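Local structure of ABC sugar (Ribose) transporter, periplasmic substrate-binding subunit (Rhodobacter sphaeroides, 3L49) at residues A[140-144]-A[195-199]. The protein probably binds a sugar in the periplasm as the substrate-binding subunit of an ABC transporter. Residues are numbered along the deposited sequence; the frame is centred on the assembly and turned at random.
Sequences CKIRY and IWACW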
ATOM      1  N   CYS A 140       4.258  -4.109   0.432  1.00 26.43           N
ATOM      2  CA  CYS A 140       3.524  -5.359   0.308  1.00 27.72           C
ATOM      3  C   CYS A 140       4.416  -6.557   0.592  1.00 27.04           C
ATOM      4  O   CYS A 140       3.934  -7.611   1.012  1.00 27.39           O
ATOM      5  CB  CYS A 140       2.886  -5.461  -1.077  1.00 29.48           C
ATOM      6  SG  CYS A 140       1.363  -4.486  -1.239  1.00 34.73           S
ATOM      7  N   LYS A 141       5.713  -6.387   0.350  1.00 28.95           N
ATOM      8  CA  LYS A 141       6.733  -7.379   0.704  1.00 27.43           C
ATOM      9  C   LYS A 141       6.776  -7.549   2.217  1.00 27.24           C
ATOM     10  O   LYS A 141       6.791  -8.676   2.718  1.00 24.91           O
ATOM     11  CB  LYS A 141       8.099  -6.926   0.172  1.00 29.26           C
ATOM     12  CG  LYS A 141       9.185  -7.991   0.113  1.00 38.47           C
ATOM     13  CD  LYS A 141      10.164  -7.880   1.266  1.00 54.35           C
ATOM     14  CE  LYS A 141      11.363  -8.779   1.053  1.00 47.12           C
ATOM     15  NZ  LYS A 141      12.304  -8.174   0.072  1.00 60.90           N
ATOM     16  N   ILE A 142       6.776  -6.420   2.934  1.00 20.08           N
ATOM     17  CA  ILE A 142       6.778  -6.416   4.395  1.00 16.58           C
ATOM     18  C   ILE A 142       5.474  -7.004   4.927  1.00 23.46           C
ATOM     19  O   ILE A 142       5.497  -7.913   5.761  1.00 23.93           O
ATOM     20  CB  ILE A 142       7.003  -4.997   4.978  1.00 22.25           C
ATOM     21  CG1 ILE A 142       8.355  -4.422   4.521  1.00 20.89           C
ATOM     22  CG2 ILE A 142       6.918  -5.029   6.505  1.00 13.12           C
ATOM     23  CD1 ILE A 142       8.475  -2.881   4.676  1.00  9.11           C
ATOM     24  N   ARG A 143       4.342  -6.510   4.418  1.00 25.94           N
ATOM     25  CA  ARG A 143       3.022  -6.983   4.848  1.00 22.90           C
ATOM     26  C   ARG A 143       2.829  -8.490   4.658  1.00 19.62           C
ATOM     27  O   ARG A 143       2.269  -9.159   5.520  1.00 20.92           O
ATOM     28  CB  ARG A 143       1.913  -6.207   4.144  1.00 26.64           C
ATOM     29  CG  ARG A 143       1.691  -4.802   4.680  1.00 15.62           C
ATOM     30  CD  ARG A 143       1.021  -3.956   3.620  1.00 17.13           C
ATOM     31  NE  ARG A 143       1.125  -2.521   3.869  1.00 11.50           N
ATOM     32  CZ  ARG A 143       0.755  -1.588   3.000  1.00 25.80           C
ATOM     33  NH1 ARG A 143       0.263  -1.946   1.823  1.00 18.00           N
ATOM     34  NH2 ARG A 143       0.863  -0.294   3.307  1.00 15.00           N
ATOM     35  N   TYR A 144       3.318  -9.019   3.541  1.00 29.14           N
ATOM     36  CA  TYR A 144       3.267 -10.456   3.288  1.00 26.35           C
ATOM     37  C   TYR A 144       4.198 -11.245   4.203  1.00 25.98           C
ATOM     38  O   TYR A 144       3.792 -12.276   4.745  1.00 30.32           O
ATOM     39  CB  TYR A 144       3.574 -10.765   1.822  1.00 27.71           C
ATOM     40  CG  TYR A 144       3.557 -12.239   1.499  1.00 39.97           C
ATOM     41  CD1 TYR A 144       2.350 -12.901   1.248  1.00 40.04           C
ATOM     42  CD2 TYR A 144       4.744 -12.979   1.453  1.00 26.77           C
ATOM     43  CE1 TYR A 144       2.327 -14.262   0.959  1.00 23.71           C
ATOM     44  CE2 TYR A 144       4.734 -14.334   1.160  1.00 33.61           C
ATOM     45  CZ  TYR A 144       3.524 -14.964   0.920  1.00 34.16           C
ATOM     46  OH  TYR A 144       3.507 -16.296   0.635  1.00 35.37           O
ATOM     47  N   ILE A 195      -9.546 -14.493   4.002  1.00 19.47           N
ATOM     48  CA  ILE A 195      -8.924 -13.998   2.777  1.00 20.07           C
ATOM     49  C   ILE A 195      -8.065 -12.776   3.105  1.00 23.88           C
ATOM     50  O   ILE A 195      -8.514 -11.855   3.794  1.00 20.25           O
ATOM     51  CB  ILE A 195      -9.961 -13.675   1.646  1.00 25.77           C
ATOM     52  CG1 ILE A 195     -10.909 -14.852   1.399  1.00 14.01           C
ATOM     53  CG2 ILE A 195      -9.260 -13.313   0.341  1.00 19.64           C
ATOM     54  CD1 ILE A 195     -11.922 -14.650   0.251  1.00 12.94           C
ATOM     55  N   TRP A 196      -6.832 -12.789   2.607  1.00 20.85           N
ATOM     56  CA  TRP A 196      -5.845 -11.754   2.886  1.00 27.22           C
ATOM     57  C   TRP A 196      -5.350 -11.066   1.597  1.00 29.42           C
ATOM     58  O   TRP A 196      -5.164 -11.716   0.562  1.00 27.92           O
ATOM     59  CB  TRP A 196      -4.654 -12.382   3.649  1.00 28.01           C
ATOM     60  CG  TRP A 196      -3.585 -11.400   4.033  1.00 28.75           C
ATOM     61  CD1 TRP A 196      -3.507 -10.691   5.195  1.00 28.40           C
ATOM     62  CD2 TRP A 196      -2.457 -10.996   3.243  1.00 29.74           C
ATOM     63  NE1 TRP A 196      -2.407  -9.874   5.182  1.00 32.59           N
ATOM     64  CE2 TRP A 196      -1.743 -10.039   3.995  1.00 27.24           C
ATOM     65  CE3 TRP A 196      -1.982 -11.347   1.974  1.00 24.78           C
ATOM     66  CZ2 TRP A 196      -0.575  -9.431   3.521  1.00 22.49           C
ATOM     67  CZ3 TRP A 196      -0.824 -10.735   1.499  1.00 24.84           C
ATOM     68  CH2 TRP A 196      -0.137  -9.789   2.272  1.00 21.31           C
ATOM     69  N   ALA A 197      -5.120  -9.754   1.682  1.00 22.32           N
ATOM     70  CA  ALA A 197      -4.327  -9.015   0.683  1.00 24.00           C
ATOM     71  C   ALA A 197      -3.503  -7.911   1.352  1.00 26.57           C
ATOM     72  O   ALA A 197      -3.816  -7.485   2.465  1.00 26.26           O
ATOM     73  CB  ALA A 197      -5.203  -8.440  -0.411  1.00 26.38           C
ATOM     74  N   CYS A 198      -2.457  -7.443   0.667  1.00 32.09           N
ATOM     75  CA  CYS A 198      -1.578  -6.407   1.220  1.00 34.22           C
ATOM     76  C   CYS A 198      -2.203  -5.018   1.078  1.00 28.65           C
ATOM     77  O   CYS A 198      -1.638  -4.019   1.534  1.00 29.31           O
ATOM     78  CB  CYS A 198      -0.179  -6.449   0.581  1.00 32.67           C
ATOM     79  SG  CYS A 198      -0.108  -5.903  -1.158  1.00 33.36           S
ATOM     80  N   TRP A 199      -3.375  -4.969   0.453  1.00 29.03           N
ATOM     81  CA  TRP A 199      -4.129  -3.728   0.305  1.00 28.71           C
ATOM     82  C   TRP A 199      -5.637  -3.959   0.189  1.00 27.02           C
ATOM     83  O   TRP A 199      -6.082  -5.069  -0.095  1.00 27.36           O
ATOM     84  CB  TRP A 199      -3.571  -2.845  -0.831  1.00 33.11           C
ATOM     85  CG  TRP A 199      -3.692  -3.404  -2.227  1.00 32.14           C
ATOM     86  CD1 TRP A 199      -3.331  -4.646  -2.656  1.00 35.92           C
ATOM     87  CD2 TRP A 199      -4.181  -2.712  -3.378  1.00 25.23           C
ATOM     88  NE1 TRP A 199      -3.588  -4.780  -3.994  1.00 27.22           N
ATOM     89  CE2 TRP A 199      -4.103  -3.605  -4.466  1.00 25.29           C
ATOM     90  CE3 TRP A 199      -4.680  -1.425  -3.595  1.00 27.04           C
ATOM     91  CZ2 TRP A 199      -4.512  -3.254  -5.753  1.00 25.95           C
ATOM     92  CZ3 TRP A 199      -5.082  -1.074  -4.878  1.00 35.50           C
ATOM     93  CH2 TRP A 199      -5.006  -1.989  -5.934  1.00 30.69           C
TER
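A disulfide joins Cys140 to Cys198, with SG to SG at 2.0 Å and a chi3 of 73°, and it ties the first turn of helix 138-152 to the loop leaving strand 194-197. Just under a turn further along the helix, Arg143 continues the contact. Its CB lies 4.1 Å from CZ2 of Trp196 and equally close to CB of Cys198. With CG anti to the carbonyl carbon (chi1 -76°) and the chain extended from there to NE, Arg143 CD comes 3.4 Å from the backbone O of Cys198. At the end, Arg143 NH1 donates to O of Cys198 across 2.8 Å, but the 126° angle at the hydrogen makes the bond weak. Its strongest polar partner lies outside the two segments: NE bonds to OD1 of Asn107. NH1 also bonds to an unidentified bound molecule, probably from the crystallisation liquor. Replacing Arg143 by alanine removes the guanidinium, and OD1 of Asn107 and O of Cys198 are then likely to lose the hydrogen bonds it gives them. At the next residue, the Tyr144 ring turns its edge to Trp196, with Tyr144 CD1 3.9 Å from Trp196 CZ3. The Tyr144 hydroxyl bonds to Glu163. Trp196 also packs on helix 107-122 and its backbone pairs with strand 126-131; disulfide and ring contact thus attach helix 138-152 to the C-terminal end of parallel strand 194-197, in the C-terminal lobe of this periplasmic-binding-protein fold.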